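Local coordinates for protein purine nucleoside phosphorylase (Thermus thermophilus, PDB 6TK9) that catalyses the phosphorolysis of purine nucleosides, probably inosine and guanosine, releasing the free base and ribose 1-phosphate, at residues F19-G24 with L102-F107; L25-G30 with V74-G79; E37-A42 with L66-G71; T106-S111 with G266-L271. One frame throughout, in Å; residues are numbered along the deposited sequence.

Contact 1: F19-G24 with L102-F107; sequences FVPEVG and LGARTF
Gly24 and Phe107 meet where two neighbouring parallel strands of the central sheet begin, an element of the alpha/beta core of the phosphorylase superfamily. One backbone hydrogen bond joins the segments: Gly24 N donates to Thr106 O at 2.8 Å, nearly straight at 160° and lying in the carbonyl plane. Weaker CA-H...O contacts supplement it, among them Phe107 CA to Gly24 O at 3.4 Å. The ring contact is a CH-pi interaction. Gly24 CA sits over one face of Phe107, 3.8 Å from the ring centroid and 15° off the normal, with chi2 of Phe107 at 87° helping to turn that face to the glycine. A beta carbon on Gly24 would run into the ring at CE2. Putting an alanine in place of Phe107 would remove this face and is likely to open a gap between Gly24, Tyr77 and Val96, which the ring also touches. Apolar contacts carry the connection back along the loops: Pro21 CG lies 4.3 Å from Leu102 CB and 4.4 Å from Ala104 CB. Ala104 CB also makes a van der Waals contact with Gly24 N at 3.5 Å. Helix 94-102 ends in a Schellman motif, Gly103 having positive phi and two bonds back into the last turn. At these backbone angles a beta carbon on Gly103 would jam against Leu102 O and come close to Val20 CG1. Val20 CG1 itself touches Leu102 O at 3.7 Å.

Contact 2: L25-G30 with V74-G79; sequences LVLGSG and VLVYKG. With PO4 (phosphate ion), chain G.
Val76 faces two leucines at once, one with each methyl. Its CG1 stands anti to the backbone N (chi1 179°) and comes within 3.5 Å of Leu27 CD1, the two side chains meeting at a slant. Its CG2 takes the other direction and lies 4.0 Å from Leu25 CD2; here Leu25 and Val76 run side by side and point the same way. Beyond Val76 this apolar face continues into Val38. On the other face of the sheet Val26 and Tyr77 cross obliquely, with Val26 CG2 3.6 Å from Tyr77 CD1, while Leu25 O lies at the edge of the phenol ring, near its plane. These pairs flank a parallel strand pairing in the alpha/beta core, the two short strand axes 4.8 Å apart and 18° from parallel. Its backbone bonds are straight in the middle, Tyr77 N to Leu25 O at 3.0 Å and Leu27 N to Tyr77 O at 3.1 Å, but weak at both ends. Past Leu27 the chain opens into a glycine-rich loop that holds a phosphate ion: Ser29 N donates to PO4 O3 at 2.8 Å, and Ser29 OG to PO4 O2 at 2.6 Å. Arg80, His82, Ala112 and Ser211 complete its shell, consistent with the phosphate-substrate site of the family, although the ion probably comes from the crystallisation liquor. Gly28 has no beta carbon, and one there would collide with PO4 O3.

Contact 3: E37-A42 with L66-G71; sequences EVEKVA and LGRLEG
Val38 packs tightly against Gly67 and the Arg68 backbone and meets Leu69, whereas the neighbouring side chains of Glu39 and Arg68 reach into solvent. On the buried side Val38 CG1 lies 3.7 Å from Gly67 CA and also touches Arg68 O; standing anti to the backbone N (chi1 177°), it leaves CG2 to meet Leu69 CD1 at 4.1 Å, the two side chains crossing at about a right angle. Gly67 fits because a beta carbon there would strike Val38 CG1 and Glu39 O. An alanine at Val38 would lack both methyls, which would probably leave a gap over Gly67 and beside Leu69 and Val76. Farther along, the antiparallel pairing is interrupted by a classic beta bulge: Val41 and Ala42 both face Leu66. Leu66 O therefore accepts two bonds, from Val41 N at 2.9 Å and Ala42 N at 3.2 Å, both donors tilted from the carbonyl plane. Ala42 CB also rests against Leu66 CD1.

On the open side the backbones of Glu39 and Arg68 are bonded both ways, Glu39 N to Arg68 O at 3.0 Å and Arg68 N to Glu39 O at 3.1 Å. Their side chains lie alongside each other and point the same way, carboxylate and guanidinium planes 62° apart. Between the two side chains the closest approach is Glu39 OE1 to Arg68 CB at 3.6 Å, while Glu39 OE1 and Arg68 NE remain 4.6 Å apart. Glu37 turns its carboxylate to Arg265, a salt bridge to helix 257-270. Backbone bonds and the apolar Val38 side thus hold the two strands together, and attraction between Glu39 and Arg68, lacking direct contact of charged atoms, probably adds only a little.

Contact 4: T106-S111 with G266-L271; sequences TFLLTS and GILAEL
Leu108 meets Ile267, Leu268 and Leu271 with no aromatic ring between them; the one ring in either segment, Phe107, points away from the helix, so no face or edge takes part. Among the other flat groups, the terminal carboxylate of Leu271 forms a salt bridge through OXT with Lys72 while the leucine side chain turns to the strand. The contact is made by methyl groups, mostly of branched aliphatic side chains. Leu108 divides its two methyls: CD2 lies 3.6 Å from Leu268 CD1 and 4.1 Å from Ile267 CG2, and CD1 lies 4.1 Å from Leu271 CD1. Against Ile267 and Leu271 it slides past in opposite directions, whereas Leu268 comes in at a slant. The CA-CB bond of Leu268 does not aim at the strand; chi1 near -115° helps bring CD1 round to Leu108. At the margin Thr106 CG2 stands 4.4 Å from Leu271 CD1.

The pairing sets the C-terminal part of helix 257-270 on one face of strand 106-115. Phe107 and Leu109 of the same strand pack on helix 213-222 at the opposite face, which gives the alpha/beta/alpha layering expected of this fold. Within 266-271, Glu270 N bonds to Ile267 O at 2.9 Å. With no hydrogen bond across and only 155 Å² buried in all, the chemistry implies that hydrophobic burial of methyls holds the C-terminal end of the chain to the sheet, with the Lys72 salt bridge probably helping to fix the terminus.

From the N terminus, residues 19-24, 25-30 and 37-42 open contacts 1, 2 and 3 in turn, and the chain closes them in reverse: contact 3 at 66-71, contact 2 at 74-79, contact 1 at 102-107. The three are thus concentric, with contact 3 innermost, and none crosses another. Contact 4 starts where contact 1 ends, sharing Thr106 and Phe107, and closes a long loop only at the C terminus. Contacts 1 and 2 bind strand 23-27 to its neighbours on either side, contact 3 adds an antiparallel edge whose Gly67 bonds to Val74, and contact 4 lays the final helix on the sheet, where Leu268 also meets Leu69 of contact 3.

Contact 1: F19-G24 with L102-F107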
loop_
_atom_site.group_PDB
_atom_site.type_symbol
_atom_site.label_atom_id
_atom_site.label_comp_id
_atom_site.label_asym_id
_atom_site.label_seq_id
_atom_site.Cartn_x
_atom_site.Cartn_y
_atom_site.Cartn_z
ATOM N N PHE A 19 -35.090 38.338 -4.406
ATOM C CA PHE A 19 -33.660 38.350 -4.820
ATOM C C PHE A 19 -33.234 36.941 -5.250
ATOM O O PHE A 19 -33.328 36.006 -4.448
ATOM C CB PHE A 19 -32.744 38.869 -3.707
ATOM C CG PHE A 19 -31.337 39.236 -4.137
ATOM C CD1 PHE A 19 -31.076 40.439 -4.781
ATOM C CD2 PHE A 19 -30.265 38.399 -3.861
ATOM C CE1 PHE A 19 -29.783 40.787 -5.152
ATOM C CE2 PHE A 19 -28.975 38.751 -4.227
ATOM C CZ PHE A 19 -28.738 39.942 -4.871
ATOM N N VAL A 20 -32.783 36.828 -6.498
ATOM C CA VAL A 20 -32.286 35.581 -7.140
ATOM C C VAL A 20 -30.756 35.588 -7.075
ATOM O O VAL A 20 -30.106 36.430 -7.688
ATOM C CB VAL A 20 -32.794 35.466 -8.594
ATOM C CG1 VAL A 20 -32.465 34.113 -9.209
ATOM C CG2 VAL A 20 -34.289 35.735 -8.708
ATOM N N PRO A 21 -30.132 34.642 -6.340
ATOM C CA PRO A 21 -28.681 34.514 -6.319
ATOM C C PRO A 21 -28.170 33.691 -7.507
ATOM O O PRO A 21 -28.877 32.832 -7.959
ATOM C CB PRO A 21 -28.463 33.727 -5.029
ATOM C CG PRO A 21 -29.629 32.759 -5.032
ATOM C CD PRO A 21 -30.784 33.599 -5.530
ATOM N N GLU A 22 -26.945 33.965 -7.946
ATOM C CA GLU A 22 -26.239 33.211 -9.016
ATOM C C GLU A 22 -25.240 32.235 -8.393
ATOM O O GLU A 22 -24.933 31.237 -9.036
ATOM C CB GLU A 22 -25.520 34.185 -9.948
ATOM C CG GLU A 22 -26.484 34.850 -10.909
ATOM C CD GLU A 22 -25.980 36.070 -11.655
ATOM O OE1 GLU A 22 -24.790 36.443 -11.488
ATOM O OE2 GLU A 22 -26.795 36.650 -12.396
ATOM N N VAL A 23 -24.755 32.519 -7.187
ATOM C CA VAL A 23 -23.615 31.791 -6.581
ATOM C C VAL A 23 -23.963 31.482 -5.129
ATOM O O VAL A 23 -24.309 32.398 -4.376
ATOM C CB VAL A 23 -22.297 32.576 -6.708
ATOM C CG1 VAL A 23 -21.144 31.856 -6.024
ATOM C CG2 VAL A 23 -21.942 32.853 -8.161
ATOM N N GLY A 24 -23.894 30.199 -4.790
ATOM C CA GLY A 24 -23.974 29.698 -3.414
ATOM C C GLY A 24 -22.594 29.687 -2.837
ATOM O O GLY A 24 -21.662 29.489 -3.585
ATOM N N LEU A 102 -33.442 28.024 -5.349
ATOM C CA LEU A 102 -33.469 29.512 -5.302
ATOM C C LEU A 102 -32.771 30.085 -6.547
ATOM O O LEU A 102 -33.100 31.239 -6.922
ATOM C CB LEU A 102 -32.767 30.011 -4.037
ATOM C CG LEU A 102 -33.565 29.900 -2.745
ATOM C CD1 LEU A 102 -32.680 30.170 -1.538
ATOM C CD2 LEU A 102 -34.757 30.845 -2.751
ATOM N N GLY A 103 -31.832 29.332 -7.140
ATOM C CA GLY A 103 -31.195 29.662 -8.435
ATOM C C GLY A 103 -29.665 29.681 -8.384
ATOM O O GLY A 103 -29.081 29.900 -9.432
ATOM N N ALA A 104 -29.028 29.464 -7.225
ATOM C CA ALA A 104 -27.573 29.198 -7.118
ATOM C C ALA A 104 -27.224 27.893 -7.857
ATOM O O ALA A 104 -27.419 26.827 -7.259
ATOM C CB ALA A 104 -27.162 29.134 -5.665
ATOM N N ARG A 105 -26.726 27.968 -9.099
ATOM C CA ARG A 105 -26.348 26.782 -9.924
ATOM C C ARG A 105 -24.830 26.530 -9.843
ATOM O O ARG A 105 -24.367 25.489 -10.369
ATOM C CB ARG A 105 -26.786 26.986 -11.374
ATOM C CG ARG A 105 -28.217 27.483 -11.534
ATOM C CD ARG A 105 -29.269 26.420 -11.291
ATOM N NE ARG A 105 -29.171 25.373 -12.301
ATOM C CZ ARG A 105 -29.723 25.407 -13.510
ATOM N NH1 ARG A 105 -30.444 26.447 -13.890
ATOM N NH2 ARG A 105 -29.554 24.394 -14.341
ATOM N N THR A 106 -24.077 27.450 -9.221
ATOM C CA THR A 106 -22.627 27.328 -8.909
ATOM C C THR A 106 -22.439 27.539 -7.404
ATOM O O THR A 106 -22.977 28.545 -6.883
ATOM C CB THR A 106 -21.775 28.307 -9.726
ATOM O OG1 THR A 106 -21.934 27.976 -11.101
ATOM C CG2 THR A 106 -20.297 28.249 -9.414
ATOM N N PHE A 107 -21.705 26.626 -6.749
ATOM C CA PHE A 107 -21.525 26.592 -5.276
ATOM C C PHE A 107 -20.050 26.479 -4.926
ATOM O O PHE A 107 -19.363 25.646 -5.523
ATOM C CB PHE A 107 -22.276 25.414 -4.667
ATOM C CG PHE A 107 -23.628 25.754 -4.108
ATOM C CD1 PHE A 107 -24.749 25.745 -4.914
ATOM C CD2 PHE A 107 -23.774 26.055 -2.768
ATOM C CE1 PHE A 107 -25.992 26.046 -4.384
ATOM C CE2 PHE A 107 -25.014 26.362 -2.239
ATOM C CZ PHE A 107 -26.124 26.354 -3.050
#

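Contact 2: L25-G30 with V74-G79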
loop_
_atom_site.group_PDB
_atom_site.type_symbol
_atom_site.label_atom_id
_atom_site.label_comp_id
_atom_site.label_asym_id
_atom_site.label_seq_id
_atom_site.Cartn_x
_atom_site.Cartn_y
_atom_site.Cartn_z
ATOM N N LEU A 25 -22.482 29.910 -1.545
ATOM C CA LEU A 25 -21.194 29.947 -0.835
ATOM C C LEU A 25 -21.475 29.476 0.591
ATOM O O LEU A 25 -22.297 30.118 1.230
ATOM C CB LEU A 25 -20.689 31.390 -0.915
ATOM C CG LEU A 25 -19.526 31.736 0.006
ATOM C CD1 LEU A 25 -18.263 30.993 -0.402
ATOM C CD2 LEU A 25 -19.279 33.230 0.001
ATOM N N VAL A 26 -20.896 28.348 1.015
ATOM C CA VAL A 26 -21.089 27.748 2.371
ATOM C C VAL A 26 -19.812 28.028 3.156
ATOM O O VAL A 26 -18.734 27.617 2.696
ATOM C CB VAL A 26 -21.406 26.236 2.320
ATOM C CG1 VAL A 26 -21.462 25.615 3.707
ATOM C CG2 VAL A 26 -22.701 25.927 1.592
ATOM N N LEU A 27 -19.938 28.756 4.259
ATOM C CA LEU A 27 -18.802 29.162 5.112
ATOM C C LEU A 27 -18.751 28.185 6.289
ATOM O O LEU A 27 -19.765 28.019 6.941
ATOM C CB LEU A 27 -18.970 30.629 5.556
ATOM C CG LEU A 27 -19.043 31.665 4.422
ATOM C CD1 LEU A 27 -19.374 33.057 4.945
ATOM C CD2 LEU A 27 -17.770 31.705 3.607
ATOM N N GLY A 28 -17.600 27.560 6.531
ATOM C CA GLY A 28 -17.435 26.536 7.580
ATOM C C GLY A 28 -16.855 27.117 8.848
ATOM O O GLY A 28 -16.970 28.340 9.065
ATOM N N SER A 29 -16.220 26.264 9.643
ATOM C CA SER A 29 -15.801 26.574 11.029
ATOM C C SER A 29 -14.810 27.746 11.020
ATOM O O SER A 29 -13.707 27.599 10.461
ATOM C CB SER A 29 -15.280 25.336 11.723
ATOM O OG SER A 29 -16.247 24.297 11.623
ATOM N N GLY A 30 -15.229 28.875 11.607
ATOM C CA GLY A 30 -14.434 30.107 11.767
ATOM C C GLY A 30 -14.351 30.926 10.489
ATOM O O GLY A 30 -13.626 31.934 10.517
ATOM N N VAL A 74 -25.400 36.723 -4.435
ATOM C CA VAL A 74 -24.901 35.484 -3.763
ATOM C C VAL A 74 -25.880 35.020 -2.680
ATOM O O VAL A 74 -26.535 35.880 -2.058
ATOM C CB VAL A 74 -23.481 35.677 -3.206
ATOM C CG1 VAL A 74 -22.520 36.042 -4.319
ATOM C CG2 VAL A 74 -23.411 36.710 -2.099
ATOM N N LEU A 75 -26.002 33.692 -2.528
ATOM C CA LEU A 75 -26.559 32.997 -1.335
ATOM C C LEU A 75 -25.379 32.582 -0.456
ATOM O O LEU A 75 -24.566 31.780 -0.917
ATOM C CB LEU A 75 -27.367 31.775 -1.781
ATOM C CG LEU A 75 -28.218 31.100 -0.702
ATOM C CD1 LEU A 75 -29.275 32.041 -0.150
ATOM C CD2 LEU A 75 -28.894 29.860 -1.248
ATOM N N VAL A 76 -25.258 33.167 0.735
ATOM C CA VAL A 76 -24.208 32.808 1.737
ATOM C C VAL A 76 -24.890 32.068 2.900
ATOM O O VAL A 76 -25.874 32.574 3.436
ATOM C CB VAL A 76 -23.416 34.055 2.177
ATOM C CG1 VAL A 76 -22.351 33.732 3.216
ATOM C CG2 VAL A 76 -22.796 34.754 0.975
ATOM N N TYR A 77 -24.433 30.855 3.197
ATOM C CA TYR A 77 -24.754 30.050 4.400
ATOM C C TYR A 77 -23.735 30.424 5.452
ATOM O O TYR A 77 -22.590 30.056 5.279
ATOM C CB TYR A 77 -24.680 28.558 4.073
ATOM C CG TYR A 77 -25.710 28.136 3.064
ATOM C CD1 TYR A 77 -25.464 28.239 1.710
ATOM C CD2 TYR A 77 -26.972 27.743 3.459
ATOM C CE1 TYR A 77 -26.421 27.893 0.773
ATOM C CE2 TYR A 77 -27.942 27.398 2.534
ATOM C CZ TYR A 77 -27.661 27.459 1.188
ATOM O OH TYR A 77 -28.607 27.094 0.280
ATOM N N LYS A 78 -24.102 31.254 6.415
ATOM C CA LYS A 78 -23.184 31.607 7.528
ATOM C C LYS A 78 -23.197 30.409 8.488
ATOM O O LYS A 78 -24.100 30.351 9.345
ATOM C CB LYS A 78 -23.559 32.950 8.179
ATOM C CG LYS A 78 -22.638 33.358 9.328
ATOM C CD LYS A 78 -22.756 34.783 9.874
ATOM C CE LYS A 78 -21.670 35.043 10.907
ATOM N NZ LYS A 78 -21.640 36.446 11.386
ATOM N N GLY A 79 -22.273 29.463 8.287
ATOM C CA GLY A 79 -22.221 28.164 8.999
ATOM C C GLY A 79 -23.076 27.097 8.323
ATOM O O GLY A 79 -23.814 27.441 7.376
HETATM P P PO4 G . -16.355 22.577 8.800
HETATM O O1 PO4 G . -17.885 22.706 8.884
HETATM O O2 PO4 G . -15.789 22.204 10.167
HETATM O O3 PO4 G . -15.726 23.883 8.358
HETATM O O4 PO4 G . -16.025 21.513 7.758
#

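Contact 3: E37-A42 with L66-G71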
loop_
_atom_site.group_PDB
_atom_site.type_symbol
_atom_site.label_atom_id
_atom_site.label_comp_id
_atom_site.label_asym_id
_atom_site.label_seq_id
_atom_site.Cartn_x
_atom_site.Cartn_y
_atom_site.Cartn_z
ATOM N N GLU A 37 -19.487 40.899 5.300
ATOM C CA GLU A 37 -19.052 41.839 4.244
ATOM C C GLU A 37 -20.123 41.873 3.145
ATOM O O GLU A 37 -20.000 42.696 2.220
ATOM C CB GLU A 37 -17.647 41.462 3.778
ATOM C CG GLU A 37 -16.667 41.296 4.935
ATOM C CD GLU A 37 -15.202 41.093 4.583
ATOM O OE1 GLU A 37 -14.887 41.122 3.375
ATOM O OE2 GLU A 37 -14.378 40.906 5.526
ATOM N N VAL A 38 -21.176 41.067 3.252
ATOM C CA VAL A 38 -22.235 41.025 2.198
ATOM C C VAL A 38 -23.182 42.220 2.378
ATOM O O VAL A 38 -23.579 42.482 3.515
ATOM C CB VAL A 38 -23.007 39.690 2.185
ATOM C CG1 VAL A 38 -24.120 39.693 1.148
ATOM C CG2 VAL A 38 -22.079 38.510 1.955
ATOM N N GLU A 39 -23.503 42.908 1.276
ATOM C CA GLU A 39 -24.608 43.891 1.169
ATOM C C GLU A 39 -25.905 43.107 1.267
ATOM O O GLU A 39 -26.323 42.568 0.246
ATOM C CB GLU A 39 -24.554 44.680 -0.141
ATOM C CG GLU A 39 -25.513 45.863 -0.198
ATOM C CD GLU A 39 -25.717 46.416 -1.597
ATOM O OE1 GLU A 39 -24.960 46.027 -2.520
ATOM O OE2 GLU A 39 -26.642 47.214 -1.768
ATOM N N LYS A 40 -26.458 43.036 2.477
ATOM C CA LYS A 40 -27.610 42.179 2.838
ATOM C C LYS A 40 -28.858 42.709 2.123
ATOM O O LYS A 40 -29.059 43.921 2.131
ATOM C CB LYS A 40 -27.779 42.164 4.366
ATOM C CG LYS A 40 -27.289 40.912 5.093
ATOM C CD LYS A 40 -25.790 40.711 5.090
ATOM C CE LYS A 40 -25.109 40.971 6.418
ATOM N NZ LYS A 40 -23.950 41.891 6.254
ATOM N N VAL A 41 -29.656 41.825 1.519
ATOM C CA VAL A 41 -31.080 42.101 1.150
ATOM C C VAL A 41 -31.992 41.250 2.055
ATOM O O VAL A 41 -33.077 41.733 2.425
ATOM C CB VAL A 41 -31.317 41.884 -0.360
ATOM C CG1 VAL A 41 -30.916 40.496 -0.817
ATOM C CG2 VAL A 41 -32.749 42.173 -0.767
ATOM N N ALA A 42 -31.545 40.058 2.472
ATOM C CA ALA A 42 -32.232 39.207 3.477
ATOM C C ALA A 42 -31.203 38.527 4.381
ATOM O O ALA A 42 -30.076 38.278 3.915
ATOM C CB ALA A 42 -33.078 38.160 2.801
ATOM N N LEU A 66 -28.855 36.382 1.753
ATOM C CA LEU A 66 -28.971 36.762 0.323
ATOM C C LEU A 66 -28.481 38.199 0.170
ATOM O O LEU A 66 -28.837 39.045 1.022
ATOM C CB LEU A 66 -30.423 36.615 -0.128
ATOM C CG LEU A 66 -30.913 35.173 -0.262
ATOM C CD1 LEU A 66 -32.121 34.929 0.618
ATOM C CD2 LEU A 66 -31.237 34.827 -1.703
ATOM N N GLY A 67 -27.679 38.460 -0.861
ATOM C CA GLY A 67 -27.115 39.798 -1.092
ATOM C C GLY A 67 -26.067 39.864 -2.186
ATOM O O GLY A 67 -26.058 39.029 -3.117
ATOM N N ARG A 68 -25.235 40.894 -2.096
ATOM C CA ARG A 68 -24.231 41.252 -3.124
ATOM C C ARG A 68 -22.866 41.183 -2.434
ATOM O O ARG A 68 -22.736 41.714 -1.323
ATOM C CB ARG A 68 -24.588 42.623 -3.709
ATOM C CG ARG A 68 -23.973 42.930 -5.066
ATOM C CD ARG A 68 -24.702 44.073 -5.754
ATOM N NE ARG A 68 -25.954 43.583 -6.320
ATOM C CZ ARG A 68 -26.070 42.920 -7.480
ATOM N NH1 ARG A 68 -27.257 42.495 -7.887
ATOM N NH2 ARG A 68 -25.006 42.661 -8.227
ATOM N N LEU A 69 -21.933 40.447 -3.027
ATOM C CA LEU A 69 -20.535 40.320 -2.555
ATOM C C LEU A 69 -19.685 40.365 -3.827
ATOM O O LEU A 69 -20.125 39.752 -4.802
ATOM C CB LEU A 69 -20.397 39.010 -1.778
ATOM C CG LEU A 69 -19.044 38.738 -1.133
ATOM C CD1 LEU A 69 -18.732 39.762 -0.054
ATOM C CD2 LEU A 69 -19.015 37.329 -0.559
ATOM N N GLU A 70 -18.621 41.177 -3.846
ATOM C CA GLU A 70 -17.711 41.394 -5.005
ATOM C C GLU A 70 -18.563 41.646 -6.263
ATOM O O GLU A 70 -18.131 41.283 -7.377
ATOM C CB GLU A 70 -16.715 40.230 -5.093
ATOM C CG GLU A 70 -15.520 40.491 -5.987
ATOM C CD GLU A 70 -14.429 41.414 -5.466
ATOM O OE1 GLU A 70 -14.375 41.628 -4.245
ATOM O OE2 GLU A 70 -13.615 41.914 -6.300
ATOM N N GLY A 71 -19.717 42.298 -6.088
ATOM C CA GLY A 71 -20.635 42.683 -7.179
ATOM C C GLY A 71 -21.475 41.533 -7.716
ATOM O O GLY A 71 -22.216 41.758 -8.662
#

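Contact 4: T106-S111 with G266-L271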
loop_
_atom_site.group_PDB
_atom_site.type_symbol
_atom_site.label_atom_id
_atom_site.label_comp_id
_atom_site.label_asym_id
_atom_site.label_seq_id
_atom_site.Cartn_x
_atom_site.Cartn_y
_atom_site.Cartn_z
ATOM N N THR A 106 -24.077 27.450 -9.221
ATOM C CA THR A 106 -22.627 27.328 -8.909
ATOM C C THR A 106 -22.439 27.539 -7.404
ATOM O O THR A 106 -22.977 28.545 -6.883
ATOM C CB THR A 106 -21.775 28.307 -9.726
ATOM O OG1 THR A 106 -21.934 27.976 -11.101
ATOM C CG2 THR A 106 -20.297 28.249 -9.414
ATOM N N PHE A 107 -21.705 26.626 -6.749
ATOM C CA PHE A 107 -21.525 26.592 -5.276
ATOM C C PHE A 107 -20.050 26.479 -4.926
ATOM O O PHE A 107 -19.363 25.646 -5.523
ATOM C CB PHE A 107 -22.276 25.414 -4.667
ATOM C CG PHE A 107 -23.628 25.754 -4.108
ATOM C CD1 PHE A 107 -24.749 25.745 -4.914
ATOM C CD2 PHE A 107 -23.774 26.055 -2.768
ATOM C CE1 PHE A 107 -25.992 26.046 -4.384
ATOM C CE2 PHE A 107 -25.014 26.362 -2.239
ATOM C CZ PHE A 107 -26.124 26.354 -3.050
ATOM N N LEU A 108 -19.616 27.308 -3.977
ATOM C CA LEU A 108 -18.274 27.289 -3.349
ATOM C C LEU A 108 -18.466 26.690 -1.953
ATOM O O LEU A 108 -19.085 27.348 -1.117
ATOM C CB LEU A 108 -17.716 28.719 -3.265
ATOM C CG LEU A 108 -17.001 29.274 -4.504
ATOM C CD1 LEU A 108 -17.828 29.137 -5.783
ATOM C CD2 LEU A 108 -16.608 30.727 -4.304
ATOM N N LEU A 109 -18.003 25.472 -1.712
ATOM C CA LEU A 109 -18.110 24.850 -0.370
ATOM C C LEU A 109 -16.782 25.043 0.362
ATOM O O LEU A 109 -15.769 24.613 -0.175
ATOM C CB LEU A 109 -18.454 23.370 -0.540
ATOM C CG LEU A 109 -19.660 23.084 -1.428
ATOM C CD1 LEU A 109 -19.748 21.600 -1.721
ATOM C CD2 LEU A 109 -20.941 23.584 -0.787
ATOM N N THR A 110 -16.802 25.682 1.528
ATOM C CA THR A 110 -15.597 26.008 2.323
ATOM C C THR A 110 -15.698 25.283 3.665
ATOM O O THR A 110 -16.830 25.125 4.164
ATOM C CB THR A 110 -15.402 27.526 2.489
ATOM O OG1 THR A 110 -16.179 28.011 3.590
ATOM C CG2 THR A 110 -15.741 28.293 1.225
ATOM N N SER A 111 -14.548 24.891 4.220
ATOM C CA SER A 111 -14.428 24.092 5.466
ATOM C C SER A 111 -13.093 24.412 6.139
ATOM O O SER A 111 -12.153 24.853 5.444
ATOM C CB SER A 111 -14.547 22.611 5.166
ATOM O OG SER A 111 -13.697 22.256 4.081
ATOM N N GLY A 266 -11.577 37.055 -5.059
ATOM C CA GLY A 266 -10.847 36.881 -6.331
ATOM C C GLY A 266 -11.597 35.967 -7.287
ATOM O O GLY A 266 -11.821 36.365 -8.448
ATOM N N ILE A 267 -12.000 34.794 -6.796
ATOM C CA ILE A 267 -12.765 33.769 -7.564
ATOM C C ILE A 267 -14.142 34.337 -7.942
ATOM O O ILE A 267 -14.462 34.342 -9.144
ATOM C CB ILE A 267 -12.863 32.470 -6.740
ATOM C CG1 ILE A 267 -11.494 31.793 -6.638
ATOM C CG2 ILE A 267 -13.929 31.541 -7.300
ATOM C CD1 ILE A 267 -11.313 30.941 -5.400
ATOM N N LEU A 268 -14.931 34.777 -6.957
ATOM C CA LEU A 268 -16.269 35.405 -7.165
ATOM C C LEU A 268 -16.230 36.406 -8.321
ATOM O O LEU A 268 -17.222 36.468 -9.070
ATOM C CB LEU A 268 -16.728 36.124 -5.890
ATOM C CG LEU A 268 -17.973 35.556 -5.213
ATOM C CD1 LEU A 268 -17.776 34.101 -4.843
ATOM C CD2 LEU A 268 -18.300 36.358 -3.967
ATOM N N ALA A 269 -15.165 37.200 -8.442
ATOM C CA ALA A 269 -15.105 38.334 -9.396
ATOM C C ALA A 269 -15.085 37.801 -10.830
ATOM O O ALA A 269 -15.542 38.530 -11.715
ATOM C CB ALA A 269 -13.914 39.200 -9.113
ATOM N N GLU A 270 -14.615 36.568 -11.039
ATOM C CA GLU A 270 -14.411 35.985 -12.392
ATOM C C GLU A 270 -15.612 35.124 -12.814
ATOM O O GLU A 270 -15.624 34.728 -13.976
ATOM C CB GLU A 270 -13.129 35.155 -12.429
ATOM C CG GLU A 270 -11.913 35.837 -11.805
ATOM C CD GLU A 270 -11.226 36.920 -12.631
ATOM O OE1 GLU A 270 -11.882 37.936 -12.956
ATOM O OE2 GLU A 270 -10.024 36.754 -12.929
ATOM N N LEU A 271 -16.593 34.885 -11.928
ATOM C CA LEU A 271 -17.762 33.972 -12.140
ATOM C C LEU A 271 -18.954 34.728 -12.753
ATOM O O LEU A 271 -19.826 34.138 -13.443
ATOM C CB LEU A 271 -18.178 33.351 -10.795
ATOM C CG LEU A 271 -17.187 32.370 -10.167
ATOM C CD1 LEU A 271 -17.722 31.811 -8.853
ATOM C CD2 LEU A 271 -16.856 31.249 -11.140
ATOM O OXT LEU A 271 -19.092 35.942 -12.545
#